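Local coordinates for protein putative 4-amino-4-deoxychorismate lyase (Thermus thermophilus, PDB 2ZGI) that binds pyridoxal 5'-phosphate and is probably a lyase of the class-IV aminotransferase family, putatively acting on 4-amino-4-deoxychorismate, at residues D[24-29]-D[43-48]; D[35-40]-D[182-187]; D[54-59]-D[83-88]; D[161-166]-D[213-218]. All coordinates share one frame; numbering follows the deposited sequence.

Contact 1 (D[24-29]-D[43-48]). With PLP (pyridoxal-5'-phosphate), chain P; SO4 (sulfate ion), chain O.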
loop_
_atom_site.group_PDB
_atom_site.type_symbol
_atom_site.label_atom_id
_atom_site.label_comp_id
_atom_site.label_asym_id
_atom_site.label_seq_id
_atom_site.Cartn_x
_atom_site.Cartn_y
_atom_site.Cartn_z
ATOM N N VAL D 24 14.630 23.213 7.563
ATOM C CA VAL D 24 15.595 22.127 7.635
ATOM C C VAL D 24 16.411 22.356 8.879
ATOM O O VAL D 24 16.462 23.486 9.407
ATOM C CB VAL D 24 16.481 22.014 6.335
ATOM C CG1 VAL D 24 15.617 21.730 5.160
ATOM C CG2 VAL D 24 17.244 23.328 6.076
ATOM N N PHE D 25 17.033 21.299 9.389
ATOM C CA PHE D 25 17.731 21.420 10.647
ATOM C C PHE D 25 18.816 20.374 10.735
ATOM O O PHE D 25 18.887 19.457 9.887
ATOM C CB PHE D 25 16.730 21.335 11.839
ATOM C CG PHE D 25 16.190 19.930 12.103
ATOM C CD1 PHE D 25 16.764 19.133 13.095
ATOM C CD2 PHE D 25 15.126 19.413 11.366
ATOM C CE1 PHE D 25 16.283 17.840 13.351
ATOM C CE2 PHE D 25 14.641 18.115 11.598
ATOM C CZ PHE D 25 15.202 17.329 12.590
ATOM N N THR D 26 19.676 20.515 11.738
ATOM C CA THR D 26 20.604 19.468 12.079
ATOM C C THR D 26 20.864 19.504 13.580
ATOM O O THR D 26 20.735 20.558 14.218
ATOM C CB THR D 26 21.913 19.571 11.255
ATOM O OG1 THR D 26 22.628 18.335 11.367
ATOM C CG2 THR D 26 22.817 20.745 11.762
ATOM N N THR D 27 21.203 18.358 14.155
ATOM C CA THR D 27 21.446 18.289 15.580
ATOM C C THR D 27 22.825 17.674 15.831
ATOM O O THR D 27 23.172 16.622 15.265
ATOM C CB THR D 27 20.331 17.530 16.340
ATOM O OG1 THR D 27 20.456 16.130 16.106
ATOM C CG2 THR D 27 18.995 17.949 15.883
ATOM N N LEU D 28 23.610 18.346 16.669
ATOM C CA LEU D 28 25.006 17.997 16.909
ATOM C C LEU D 28 25.219 17.686 18.367
ATOM O O LEU D 28 24.429 18.112 19.230
ATOM C CB LEU D 28 25.940 19.168 16.598
ATOM C CG LEU D 28 25.922 19.858 15.249
ATOM C CD1 LEU D 28 24.876 20.950 15.281
ATOM C CD2 LEU D 28 27.332 20.426 14.940
ATOM N N ARG D 29 26.308 16.964 18.642
ATOM C CA ARG D 29 26.771 16.754 20.006
ATOM C C ARG D 29 28.080 17.508 20.184
ATOM O O ARG D 29 28.912 17.482 19.284
ATOM C CB ARG D 29 26.973 15.264 20.288
ATOM C CG ARG D 29 27.074 14.983 21.772
ATOM C CD ARG D 29 27.040 13.503 22.088
ATOM N NE ARG D 29 28.276 12.791 21.755
ATOM C CZ ARG D 29 28.391 11.947 20.736
ATOM N NH1 ARG D 29 27.355 11.734 19.940
ATOM N NH2 ARG D 29 29.563 11.327 20.507
ATOM N N ALA D 43 27.794 21.644 6.189
ATOM C CA ALA D 43 27.719 21.224 4.784
ATOM C C ALA D 43 26.350 20.606 4.479
ATOM O O ALA D 43 25.681 21.004 3.532
ATOM C CB ALA D 43 28.814 20.227 4.488
ATOM N N ARG D 44 25.931 19.639 5.291
ATOM C CA ARG D 44 24.613 19.025 5.075
ATOM C C ARG D 44 23.467 20.036 5.159
ATOM O O ARG D 44 22.574 20.038 4.309
ATOM C CB ARG D 44 24.362 17.888 6.063
ATOM C CG ARG D 44 23.015 17.175 5.783
ATOM C CD ARG D 44 22.854 15.902 6.590
ATOM N NE ARG D 44 22.589 16.232 7.985
ATOM C CZ ARG D 44 22.474 15.339 8.965
ATOM N NH1 ARG D 44 22.601 14.021 8.712
ATOM N NH2 ARG D 44 22.252 15.775 10.204
ATOM N N LEU D 45 23.497 20.883 6.193
ATOM C CA LEU D 45 22.441 21.865 6.449
ATOM C C LEU D 45 22.289 22.811 5.265
ATOM O O LEU D 45 21.178 23.082 4.807
ATOM C CB LEU D 45 22.721 22.648 7.762
ATOM C CG LEU D 45 21.644 23.617 8.270
ATOM C CD1 LEU D 45 20.358 22.857 8.659
ATOM C CD2 LEU D 45 22.123 24.505 9.452
ATOM N N ARG D 46 23.413 23.304 4.738
ATOM C CA ARG D 46 23.366 24.115 3.515
ATOM C C ARG D 46 22.791 23.333 2.329
ATOM O O ARG D 46 22.040 23.896 1.541
ATOM C CB ARG D 46 24.771 24.628 3.148
ATOM C CG ARG D 46 24.858 25.433 1.857
ATOM C CD ARG D 46 26.287 25.973 1.711
ATOM N NE ARG D 46 26.300 27.109 0.799
ATOM C CZ ARG D 46 26.392 27.017 -0.531
ATOM N NH1 ARG D 46 26.505 25.825 -1.133
ATOM N NH2 ARG D 46 26.370 28.131 -1.267
ATOM N N ARG D 47 23.175 22.063 2.193
ATOM C CA ARG D 47 22.709 21.218 1.079
ATOM C C ARG D 47 21.194 21.004 1.160
ATOM O O ARG D 47 20.477 21.143 0.180
ATOM C CB ARG D 47 23.403 19.856 1.092
ATOM C CG ARG D 47 24.767 19.817 0.375
ATOM C CD ARG D 47 25.222 18.391 0.092
ATOM N NE ARG D 47 25.316 17.567 1.299
ATOM C CZ ARG D 47 26.423 17.446 2.031
ATOM N NH1 ARG D 47 27.529 18.109 1.679
ATOM N NH2 ARG D 47 26.434 16.660 3.099
ATOM N N HIS D 48 20.720 20.688 2.358
ATOM C CA HIS D 48 19.304 20.489 2.593
ATOM C C HIS D 48 18.479 21.766 2.364
ATOM O O HIS D 48 17.452 21.732 1.661
ATOM C CB HIS D 48 19.120 19.882 3.989
ATOM C CG HIS D 48 19.575 18.456 4.060
ATOM N ND1 HIS D 48 19.372 17.649 5.157
ATOM C CD2 HIS D 48 20.199 17.684 3.139
ATOM C CE1 HIS D 48 19.868 16.445 4.917
ATOM N NE2 HIS D 48 20.388 16.446 3.700
HETATM N N1 PLP P . 17.283 9.406 10.804
HETATM C C2 PLP P . 16.500 10.501 10.886
HETATM C C2A PLP P . 15.076 10.419 10.416
HETATM C C3 PLP P . 17.006 11.689 11.422
HETATM O O3 PLP P . 16.177 12.769 11.486
HETATM C C4 PLP P . 18.344 11.732 11.833
HETATM C C4A PLP P . 18.995 12.985 12.380
HETATM C C5 PLP P . 19.137 10.594 11.704
HETATM C C6 PLP P . 18.560 9.439 11.177
HETATM C C5A PLP P . 20.580 10.548 12.160
HETATM O O4P PLP P . 21.470 11.396 11.433
HETATM P P PLP P . 22.872 11.910 12.009
HETATM O O1P PLP P . 23.752 10.699 12.200
HETATM O O2P PLP P . 22.650 12.598 13.338
HETATM O O3P PLP P . 23.253 12.836 10.901
HETATM S S SO4 O . 23.000 14.706 2.308
HETATM O O1 SO4 O . 22.354 14.121 1.127
HETATM O O2 SO4 O . 24.319 14.142 2.548
HETATM O O3 SO4 O . 23.142 16.159 2.144
HETATM O O4 SO4 O . 22.162 14.373 3.468
HETATM O O HOH W 1 21.933 15.294 13.206
#

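Contact 2 (D[35-40]-D[182-187]). With PLP (pyridoxal-5'-phosphate), chain P.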
loop_
_atom_site.group_PDB
_atom_site.type_symbol
_atom_site.label_atom_id
_atom_site.label_comp_id
_atom_site.label_asym_id
_atom_site.label_seq_id
_atom_site.Cartn_x
_atom_site.Cartn_y
_atom_site.Cartn_z
ATOM N N PRO D 35 32.402 20.925 19.276
ATOM C CA PRO D 35 31.345 20.322 18.441
ATOM C C PRO D 35 31.879 19.233 17.499
ATOM O O PRO D 35 32.916 19.407 16.839
ATOM C CB PRO D 35 30.756 21.491 17.675
ATOM C CG PRO D 35 31.686 22.667 17.875
ATOM C CD PRO D 35 32.629 22.359 18.984
ATOM N N LEU D 36 31.168 18.107 17.469
ATOM C CA LEU D 36 31.579 16.968 16.667
ATOM C C LEU D 36 31.092 17.112 15.249
ATOM O O LEU D 36 29.919 17.401 15.004
ATOM C CB LEU D 36 31.082 15.656 17.273
ATOM C CG LEU D 36 31.889 15.031 18.413
ATOM C CD1 LEU D 36 32.010 15.923 19.611
ATOM C CD2 LEU D 36 31.250 13.665 18.798
ATOM N N TRP D 37 32.014 16.917 14.308
ATOM C CA TRP D 37 31.698 16.925 12.890
ATOM C C TRP D 37 30.976 18.178 12.449
ATOM O O TRP D 37 30.100 18.128 11.608
ATOM C CB TRP D 37 30.946 15.637 12.478
ATOM C CG TRP D 37 31.608 14.396 12.980
ATOM C CD1 TRP D 37 32.947 14.115 12.962
ATOM C CD2 TRP D 37 30.968 13.257 13.570
ATOM N NE1 TRP D 37 33.172 12.880 13.515
ATOM C CE2 TRP D 37 31.977 12.334 13.893
ATOM C CE3 TRP D 37 29.633 12.927 13.849
ATOM C CZ2 TRP D 37 31.699 11.100 14.480
ATOM C CZ3 TRP D 37 29.355 11.700 14.430
ATOM C CH2 TRP D 37 30.383 10.807 14.743
ATOM N N LEU D 38 31.405 19.318 12.982
ATOM C CA LEU D 38 30.780 20.613 12.686
ATOM C C LEU D 38 30.774 20.924 11.190
ATOM O O LEU D 38 29.773 21.395 10.649
ATOM C CB LEU D 38 31.466 21.746 13.488
ATOM C CG LEU D 38 30.958 23.176 13.217
ATOM C CD1 LEU D 38 29.473 23.298 13.596
ATOM C CD2 LEU D 38 31.795 24.251 13.967
ATOM N N GLU D 39 31.902 20.656 10.527
ATOM C CA GLU D 39 32.005 20.828 9.080
ATOM C C GLU D 39 30.935 20.042 8.326
ATOM O O GLU D 39 30.274 20.574 7.457
ATOM C CB GLU D 39 33.377 20.388 8.585
ATOM C CG GLU D 39 33.630 20.788 7.141
ATOM C CD GLU D 39 35.106 20.789 6.763
ATOM O OE1 GLU D 39 35.845 19.860 7.180
ATOM O OE2 GLU D 39 35.520 21.723 6.033
ATOM N N GLU D 40 30.781 18.772 8.664
ATOM C CA GLU D 40 29.794 17.911 7.997
ATOM C C GLU D 40 28.359 18.381 8.239
ATOM O O GLU D 40 27.536 18.352 7.320
ATOM C CB GLU D 40 29.961 16.461 8.462
ATOM C CG GLU D 40 31.226 15.765 7.890
ATOM C CD GLU D 40 32.462 15.907 8.790
ATOM O OE1 GLU D 40 32.441 16.684 9.776
ATOM O OE2 GLU D 40 33.477 15.237 8.487
ATOM N N GLY D 182 22.582 9.989 7.169
ATOM C CA GLY D 182 23.111 10.407 8.427
ATOM C C GLY D 182 24.619 10.581 8.349
ATOM O O GLY D 182 25.336 9.827 7.656
ATOM N N ILE D 183 25.084 11.586 9.078
ATOM C CA ILE D 183 26.494 11.878 9.204
ATOM C C ILE D 183 27.169 10.780 10.023
ATOM O O ILE D 183 28.249 10.318 9.652
ATOM C CB ILE D 183 26.687 13.300 9.816
ATOM C CG1 ILE D 183 26.351 14.348 8.749
ATOM C CG2 ILE D 183 28.112 13.504 10.376
ATOM C CD1 ILE D 183 25.905 15.700 9.295
ATOM N N THR D 184 26.541 10.358 11.127
ATOM C CA THR D 184 27.132 9.343 11.996
ATOM C C THR D 184 27.350 8.051 11.227
ATOM O O THR D 184 28.430 7.480 11.283
ATOM C CB THR D 184 26.310 9.089 13.284
ATOM O OG1 THR D 184 26.048 10.345 13.925
ATOM C CG2 THR D 184 27.081 8.222 14.237
ATOM N N ARG D 185 26.343 7.628 10.469
ATOM C CA ARG D 185 26.452 6.396 9.694
ATOM C C ARG D 185 27.679 6.395 8.764
ATOM O O ARG D 185 28.483 5.447 8.759
ATOM C CB ARG D 185 25.184 6.168 8.884
ATOM C CG ARG D 185 25.181 4.796 8.256
ATOM C CD ARG D 185 23.775 4.285 8.019
ATOM N NE ARG D 185 23.016 5.150 7.119
ATOM C CZ ARG D 185 21.790 4.867 6.709
ATOM N NH1 ARG D 185 21.202 3.734 7.110
ATOM N NH2 ARG D 185 21.164 5.705 5.880
ATOM N N GLU D 186 27.827 7.471 8.002
ATOM C CA GLU D 186 29.007 7.642 7.140
ATOM C C GLU D 186 30.339 7.549 7.902
ATOM O O GLU D 186 31.301 6.948 7.430
ATOM C CB GLU D 186 28.885 8.936 6.340
ATOM C CG GLU D 186 27.722 8.893 5.325
ATOM C CD GLU D 186 27.840 7.743 4.325
ATOM O OE1 GLU D 186 28.986 7.388 3.909
ATOM O OE2 GLU D 186 26.776 7.185 3.969
ATOM N N LYS D 187 30.379 8.134 9.089
ATOM C CA LYS D 187 31.544 8.035 9.943
ATOM C C LYS D 187 31.733 6.595 10.402
ATOM O O LYS D 187 32.857 6.104 10.422
ATOM C CB LYS D 187 31.435 8.977 11.151
ATOM C CG LYS D 187 31.305 10.470 10.813
ATOM C CD LYS D 187 32.267 10.945 9.729
ATOM C CE LYS D 187 32.388 12.462 9.774
ATOM N NZ LYS D 187 33.681 12.941 9.278
HETATM N N1 PLP P . 17.283 9.406 10.804
HETATM C C2 PLP P . 16.500 10.501 10.886
HETATM C C2A PLP P . 15.076 10.419 10.416
HETATM C C3 PLP P . 17.006 11.689 11.422
HETATM O O3 PLP P . 16.177 12.769 11.486
HETATM C C4 PLP P . 18.344 11.732 11.833
HETATM C C4A PLP P . 18.995 12.985 12.380
HETATM C C5 PLP P . 19.137 10.594 11.704
HETATM C C6 PLP P . 18.560 9.439 11.177
HETATM C C5A PLP P . 20.580 10.548 12.160
HETATM O O4P PLP P . 21.470 11.396 11.433
HETATM P P PLP P . 22.872 11.910 12.009
HETATM O O1P PLP P . 23.752 10.699 12.200
HETATM O O2P PLP P . 22.650 12.598 13.338
HETATM O O3P PLP P . 23.253 12.836 10.901
#

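Contact 3 (D[54-59]-D[83-88])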
loop_
_atom_site.group_PDB
_atom_site.type_symbol
_atom_site.label_atom_id
_atom_site.label_comp_id
_atom_site.label_asym_id
_atom_site.label_seq_id
_atom_site.Cartn_x
_atom_site.Cartn_y
_atom_site.Cartn_z
ATOM N N LEU D 54 15.244 27.015 0.420
ATOM C CA LEU D 54 15.344 27.894 1.578
ATOM C C LEU D 54 16.685 28.640 1.594
ATOM O O LEU D 54 17.741 28.016 1.468
ATOM C CB LEU D 54 15.171 27.087 2.877
ATOM C CG LEU D 54 13.905 26.240 3.060
ATOM C CD1 LEU D 54 14.128 25.259 4.210
ATOM C CD2 LEU D 54 12.705 27.106 3.324
ATOM N N SER D 55 16.637 29.962 1.732
ATOM C CA SER D 55 17.856 30.776 1.917
ATOM C C SER D 55 18.715 30.293 3.076
ATOM O O SER D 55 18.231 30.178 4.205
ATOM C CB SER D 55 17.502 32.238 2.160
ATOM O OG SER D 55 16.694 32.744 1.119
ATOM N N TYR D 56 19.980 30.009 2.788
ATOM C CA TYR D 56 20.976 29.644 3.799
ATOM C C TYR D 56 21.619 30.907 4.385
ATOM O O TYR D 56 22.114 31.736 3.641
ATOM C CB TYR D 56 22.040 28.726 3.181
ATOM C CG TYR D 56 23.021 28.204 4.215
ATOM C CD1 TYR D 56 22.580 27.407 5.265
ATOM C CD2 TYR D 56 24.377 28.550 4.173
ATOM C CE1 TYR D 56 23.450 26.934 6.226
ATOM C CE2 TYR D 56 25.267 28.084 5.151
ATOM C CZ TYR D 56 24.782 27.277 6.184
ATOM O OH TYR D 56 25.606 26.788 7.177
ATOM N N PRO D 57 21.613 31.073 5.718
ATOM C CA PRO D 57 22.142 32.345 6.263
ATOM C C PRO D 57 23.679 32.454 6.381
ATOM O O PRO D 57 24.204 33.507 6.804
ATOM C CB PRO D 57 21.487 32.427 7.632
ATOM C CG PRO D 57 21.320 30.997 8.028
ATOM C CD PRO D 57 20.929 30.285 6.748
ATOM N N GLY D 58 24.389 31.395 5.994
ATOM C CA GLY D 58 25.838 31.407 5.960
ATOM C C GLY D 58 26.445 30.773 7.183
ATOM O O GLY D 58 25.847 30.771 8.272
ATOM N N ASP D 59 27.647 30.242 6.999
ATOM C CA ASP D 59 28.384 29.627 8.077
ATOM C C ASP D 59 28.759 30.636 9.151
ATOM O O ASP D 59 28.624 30.345 10.328
ATOM C CB ASP D 59 29.615 28.901 7.531
ATOM C CG ASP D 59 29.251 27.658 6.748
ATOM O OD1 ASP D 59 28.149 27.129 6.976
ATOM O OD2 ASP D 59 30.038 27.215 5.890
ATOM N N PHE D 83 20.662 23.441 14.965
ATOM C CA PHE D 83 20.708 24.557 14.034
ATOM C C PHE D 83 19.555 24.366 13.068
ATOM O O PHE D 83 19.445 23.326 12.453
ATOM C CB PHE D 83 22.009 24.560 13.212
ATOM C CG PHE D 83 23.274 24.840 14.007
ATOM C CD1 PHE D 83 23.330 25.869 14.945
ATOM C CD2 PHE D 83 24.443 24.140 13.724
ATOM C CE1 PHE D 83 24.516 26.145 15.639
ATOM C CE2 PHE D 83 25.644 24.423 14.413
ATOM C CZ PHE D 83 25.666 25.416 15.371
ATOM N N THR D 84 18.698 25.369 12.935
ATOM C CA THR D 84 17.483 25.242 12.116
ATOM C C THR D 84 17.429 26.417 11.138
ATOM O O THR D 84 17.644 27.570 11.539
ATOM C CB THR D 84 16.208 25.218 12.990
ATOM O OG1 THR D 84 16.372 24.249 14.023
ATOM C CG2 THR D 84 14.954 24.869 12.166
ATOM N N VAL D 85 17.158 26.104 9.879
ATOM C CA VAL D 85 16.958 27.079 8.824
ATOM C C VAL D 85 15.512 27.102 8.282
ATOM O O VAL D 85 14.954 26.068 7.869
ATOM C CB VAL D 85 17.923 26.816 7.645
ATOM C CG1 VAL D 85 17.663 27.778 6.512
ATOM C CG2 VAL D 85 19.402 26.928 8.117
ATOM N N GLY D 86 14.921 28.290 8.268
ATOM C CA GLY D 86 13.742 28.553 7.446
ATOM C C GLY D 86 13.929 29.921 6.808
ATOM O O GLY D 86 14.933 30.609 7.094
ATOM N N GLU D 87 12.991 30.308 5.949
ATOM C CA GLU D 87 12.936 31.694 5.429
ATOM C C GLU D 87 12.820 32.728 6.557
ATOM O O GLU D 87 11.854 32.713 7.327
ATOM C CB GLU D 87 11.800 31.857 4.425
ATOM C CG GLU D 87 11.901 30.979 3.194
ATOM C CD GLU D 87 13.224 31.110 2.402
ATOM O OE1 GLU D 87 14.158 31.820 2.834
ATOM O OE2 GLU D 87 13.325 30.481 1.321
ATOM N N GLY D 88 13.836 33.586 6.669
ATOM C CA GLY D 88 13.927 34.606 7.728
ATOM C C GLY D 88 14.189 34.010 9.105
ATOM O O GLY D 88 13.928 34.640 10.133
HETATM O O HOH W 2 17.505 31.510 6.075
#

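Contact 4 (D[161-166]-D[213-218]). With PLP (pyridoxal-5'-phosphate), chain P.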
loop_
_atom_site.group_PDB
_atom_site.type_symbol
_atom_site.label_atom_id
_atom_site.label_comp_id
_atom_site.label_asym_id
_atom_site.label_seq_id
_atom_site.Cartn_x
_atom_site.Cartn_y
_atom_site.Cartn_z
ATOM N N SER D 161 13.425 6.657 13.509
ATOM C CA SER D 161 12.839 7.994 13.746
ATOM C C SER D 161 13.905 9.111 13.958
ATOM O O SER D 161 13.707 10.253 13.525
ATOM C CB SER D 161 11.855 7.963 14.928
ATOM O OG SER D 161 12.565 8.088 16.155
ATOM N N ARG D 162 15.025 8.774 14.603
ATOM C CA ARG D 162 16.114 9.741 14.788
ATOM C C ARG D 162 17.494 9.115 14.709
ATOM O O ARG D 162 18.500 9.766 15.017
ATOM C CB ARG D 162 15.949 10.536 16.086
ATOM C CG ARG D 162 15.353 9.760 17.237
ATOM C CD ARG D 162 16.383 8.889 17.956
ATOM N NE ARG D 162 16.071 8.812 19.396
ATOM C CZ ARG D 162 15.431 7.801 19.993
ATOM N NH1 ARG D 162 15.015 6.731 19.301
ATOM N NH2 ARG D 162 15.197 7.873 21.298
ATOM N N THR D 163 17.542 7.847 14.292
ATOM C CA THR D 163 18.803 7.151 14.085
ATOM C C THR D 163 18.794 6.467 12.715
ATOM O O THR D 163 17.735 6.269 12.121
ATOM C CB THR D 163 19.091 6.104 15.191
ATOM O OG1 THR D 163 18.024 5.138 15.220
ATOM C CG2 THR D 163 19.256 6.789 16.583
ATOM N N SER D 164 19.980 6.120 12.239
ATOM C CA SER D 164 20.169 5.527 10.917
ATOM C C SER D 164 20.462 4.034 11.116
ATOM O O SER D 164 21.403 3.677 11.826
ATOM C CB SER D 164 21.365 6.167 10.219
ATOM O OG SER D 164 21.202 7.562 10.059
ATOM N N PRO D 165 19.652 3.156 10.508
ATOM C CA PRO D 165 19.897 1.747 10.792
ATOM C C PRO D 165 21.012 1.125 9.924
ATOM O O PRO D 165 21.168 1.474 8.738
ATOM C CB PRO D 165 18.531 1.097 10.546
ATOM C CG PRO D 165 17.873 1.984 9.579
ATOM C CD PRO D 165 18.367 3.377 9.821
ATOM N N LEU D 166 21.790 0.244 10.545
ATOM C CA LEU D 166 22.839 -0.512 9.855
ATOM C C LEU D 166 22.652 -1.993 10.137
ATOM O O LEU D 166 22.155 -2.370 11.198
ATOM C CB LEU D 166 24.229 -0.116 10.361
ATOM C CG LEU D 166 24.803 1.286 10.131
ATOM C CD1 LEU D 166 24.416 2.253 11.240
ATOM C CD2 LEU D 166 26.306 1.164 10.125
ATOM N N LEU D 213 21.496 -5.773 13.759
ATOM C CA LEU D 213 21.122 -4.379 13.529
ATOM C C LEU D 213 21.850 -3.453 14.499
ATOM O O LEU D 213 22.149 -3.832 15.641
ATOM C CB LEU D 213 19.609 -4.166 13.669
ATOM C CG LEU D 213 18.714 -4.438 12.449
ATOM C CD1 LEU D 213 17.251 -4.131 12.794
ATOM C CD2 LEU D 213 19.155 -3.636 11.196
ATOM N N LEU D 214 22.168 -2.257 14.019
ATOM C CA LEU D 214 22.700 -1.202 14.859
ATOM C C LEU D 214 22.085 0.130 14.424
ATOM O O LEU D 214 21.536 0.242 13.314
ATOM C CB LEU D 214 24.237 -1.134 14.802
ATOM C CG LEU D 214 25.093 -2.345 15.241
ATOM C CD1 LEU D 214 25.484 -3.142 14.010
ATOM C CD2 LEU D 214 26.344 -1.898 15.994
ATOM N N LEU D 215 22.186 1.119 15.315
ATOM C CA LEU D 215 21.618 2.445 15.127
ATOM C C LEU D 215 22.694 3.506 15.298
ATOM O O LEU D 215 23.402 3.511 16.301
ATOM C CB LEU D 215 20.499 2.684 16.152
ATOM C CG LEU D 215 19.298 1.722 16.135
ATOM C CD1 LEU D 215 18.387 2.033 17.320
ATOM C CD2 LEU D 215 18.525 1.812 14.797
ATOM N N ALA D 216 22.818 4.389 14.317
ATOM C CA ALA D 216 23.793 5.463 14.374
ATOM C C ALA D 216 23.057 6.799 14.380
ATOM O O ALA D 216 22.099 6.965 13.654
ATOM C CB ALA D 216 24.707 5.384 13.175
ATOM N N GLY D 217 23.521 7.753 15.188
ATOM C CA GLY D 217 22.989 9.115 15.155
ATOM C C GLY D 217 23.824 10.073 16.011
ATOM O O GLY D 217 24.594 9.648 16.876
ATOM N N SER D 218 23.659 11.367 15.766
ATOM C CA SER D 218 24.447 12.392 16.471
ATOM C C SER D 218 24.191 12.429 17.967
ATOM O O SER D 218 25.086 12.802 18.732
ATOM C CB SER D 218 24.156 13.767 15.890
ATOM O OG SER D 218 24.723 13.824 14.597
HETATM N N1 PLP P . 17.283 9.406 10.804
HETATM C C2 PLP P . 16.500 10.501 10.886
HETATM C C2A PLP P . 15.076 10.419 10.416
HETATM C C3 PLP P . 17.006 11.689 11.422
HETATM O O3 PLP P . 16.177 12.769 11.486
HETATM C C4 PLP P . 18.344 11.732 11.833
HETATM C C4A PLP P . 18.995 12.985 12.380
HETATM C C5 PLP P . 19.137 10.594 11.704
HETATM C C6 PLP P . 18.560 9.439 11.177
HETATM C C5A PLP P . 20.580 10.548 12.160
HETATM O O4P PLP P . 21.470 11.396 11.433
HETATM P P PLP P . 22.872 11.910 12.009
HETATM O O1P PLP P . 23.752 10.699 12.200
HETATM O O2P PLP P . 22.650 12.598 13.338
HETATM O O3P PLP P . 23.253 12.836 10.901
HETATM O O HOH W 3 20.459 12.220 15.490
HETATM O O HOH W 4 23.595 8.533 10.979
#

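Contact 1 (D[24-29]-D[43-48])
Strand 24-29 and helix 43-48 run antiparallel, Phe-25 over Leu-45, their axes 166° apart and 8.0 Å at closest approach. The CD1 methyl of Leu-45 lies on the strand backbone, 3.6 Å from Phe-25 C, and also meets Val-24 CG2, while CB of His-48 rests against CB of Val-24. Arg-44 holds CG anti to its backbone N (chi1 -176°) and bends at chi3, which brings the guanidinium between Thr-26 OG1 and the cofactor phosphate. Its NH2 gives Thr-26 OG1 a bond of 2.8 Å lying near the guanidinium plane, and its NH1 bonds PLP O3P at 2.6 Å. Water 1 links Thr-27 O to PLP O2P. A leucine in place of Arg-44 would probably leave PLP O3P without its cationic partner and Thr-26 OG1 without this donor. Arg-47 NE and His-48 NE2 both donate to a sulfate, probably from the crystallisation liquor. The arrangement is a helix packed on an antiparallel sheet, with one arginine sent into the PLP phosphate site.

Contact 2 (D[35-40]-D[182-187])
Trp-37, the N-cap residue of helix 38-51, lays its indole against the start of helix 183-194. Lys-187 runs across one indole face, its CE 3.7 Å from the centroid of the five-membered ring, a CH-pi contact; its NZ makes an off-centre cation-pi contact with the same ring. That ammonium also forms a salt bridge with Glu-40 OE2, whose modelled distance of 2.4 Å from Lys-187 NZ is doubtfully short. Ile-183 CG2 touches Trp-37 CE3 at 3.8 Å, while its CD1 meets Glu-40 O. At the indole edge, Thr-184 OG1 approaches CZ3. The start of helix 183-194 is a phosphate-binding helix N-terminus: Ile-183 N donates to PLP O3P at 2.9 Å, and Thr-184 N and OG1 both donate to PLP O1P. The N-terminal end of the helix dipole would probably add to the pull on the phosphate. With an alanine in place of Trp-37, the Lys-187 chain would probably lose the face it lies on and a gap would open beside Ile-183. Farther round this helix, Arg-185 NH1 is hydrogen-bonded to Pro-165 O.

Contact 3 (D[54-59]-D[83-88])
Val-85 points its side chain at the loop 54-57, and the two methyls part there. Val-85 CG1, anti to the backbone N (chi1 177°), comes 3.4 Å from Ser-55 O; Val-85 CG2 meets the ring atom CD of Pro-57 at 3.9 Å and approaches Tyr-56 CD1 obliquely. Leu-54 lies at the other end of the contact, where its CD1 touches Val-85 O and its CD2 crosses the chain of Glu-87, 4.0 Å from CG. Glu-87 folds back at chi2 (-55°), bringing its carboxylate over the backbone of Leu-54 and Ser-55. Ser-55 N bonds Glu-87 OE1 at 3.3 Å from the syn side, well out of the carboxylate plane, and makes a weak bond to Glu-87 OE2. The side chain of Tyr-56 sets out away from the strand, but its ring comes back towards Val-85; its hydroxyl donates to Asp-59 OD1 at 2.6 Å, nearly along the C-O direction, fixing the ring beside the start of helix 59-72. Phe-62 of that helix lies against Tyr-56, Pro-57 and Val-85. Gly-88 O reaches Asn-5 of the second subunit. The loop linking helices 38-51 and 59-72 thus crosses the end of strand 78-86 and the link to strand 89-96 in the beta hairpin.

Contact 4 (D[161-166]-D[213-218])
Leu-166 stands on the same sheet face as Ala-216 and Leu-214. Leu-166 CB lies 4.0 Å from Leu-214 O; CG sits anti to the carbonyl carbon (chi1 -66°), which turns Leu-166 CD1 along the neighbouring strand to within 3.7 Å of Ala-216 CB. Beyond these partners, Leu-173, Leu-175 and Arg-185 also pack on the side chain. The backbones form an antiparallel ladder. Ser-164 and Ala-216 are a hydrogen-bonded pair, with Ser-164 N to Ala-216 O at 2.7 Å in the carbonyl plane, and Leu-166 and Leu-214 form the next such pair. Between them Pro-165, which has no N-H to give, occupies the non-hydrogen-bonded position facing Leu-215. Strands 164-169 and 212-217 are inner neighbours in a mixed sheet, with PLP beside the start of the first and the end of the second. On the Pro-165 face, Thr-163 OG1 meets Leu-215 CD2, although its polar partner is Glu-147. Towards the pocket, Ser-164 OG stands 3.4 Å from PLP C6 and is joined through water 4 to PLP O1P. Gly-217 CA comes close to PLP O1P, and a side chain here would press on Arg-162 O and Thr-163 CG2. Ser-218 grips PLP O2P twice, through N at 2.9 Å and OG at 2.7 Å, while water 3 connects Arg-162 O to that same phosphate oxygen.

Overall arrangement
Contacts 1, 2 and 4 converge on the PLP phosphate from three elements: an arginine from helix 38-51, the amino end of helix 183-194, and the end of strand 212-217. Contacts 1 and 4 are buried, contact 2 is partly so, and contact 3 lies nearer the surface, its centre about 19 Å from the centre of the chain. Contacts 1 and 2 share helix 38-51. Strands 24-31 and 78-86 are sheet neighbours, joining contacts 1 and 3. Contacts 3 and 4 do not touch, their centres being about 26 Å apart. Backbone pairing dominates contact 4, whereas contact 2 relies on an indole and a salt bridge, and contact 3 combines apolar packing round Val-85 with long carboxylate-amide bonds.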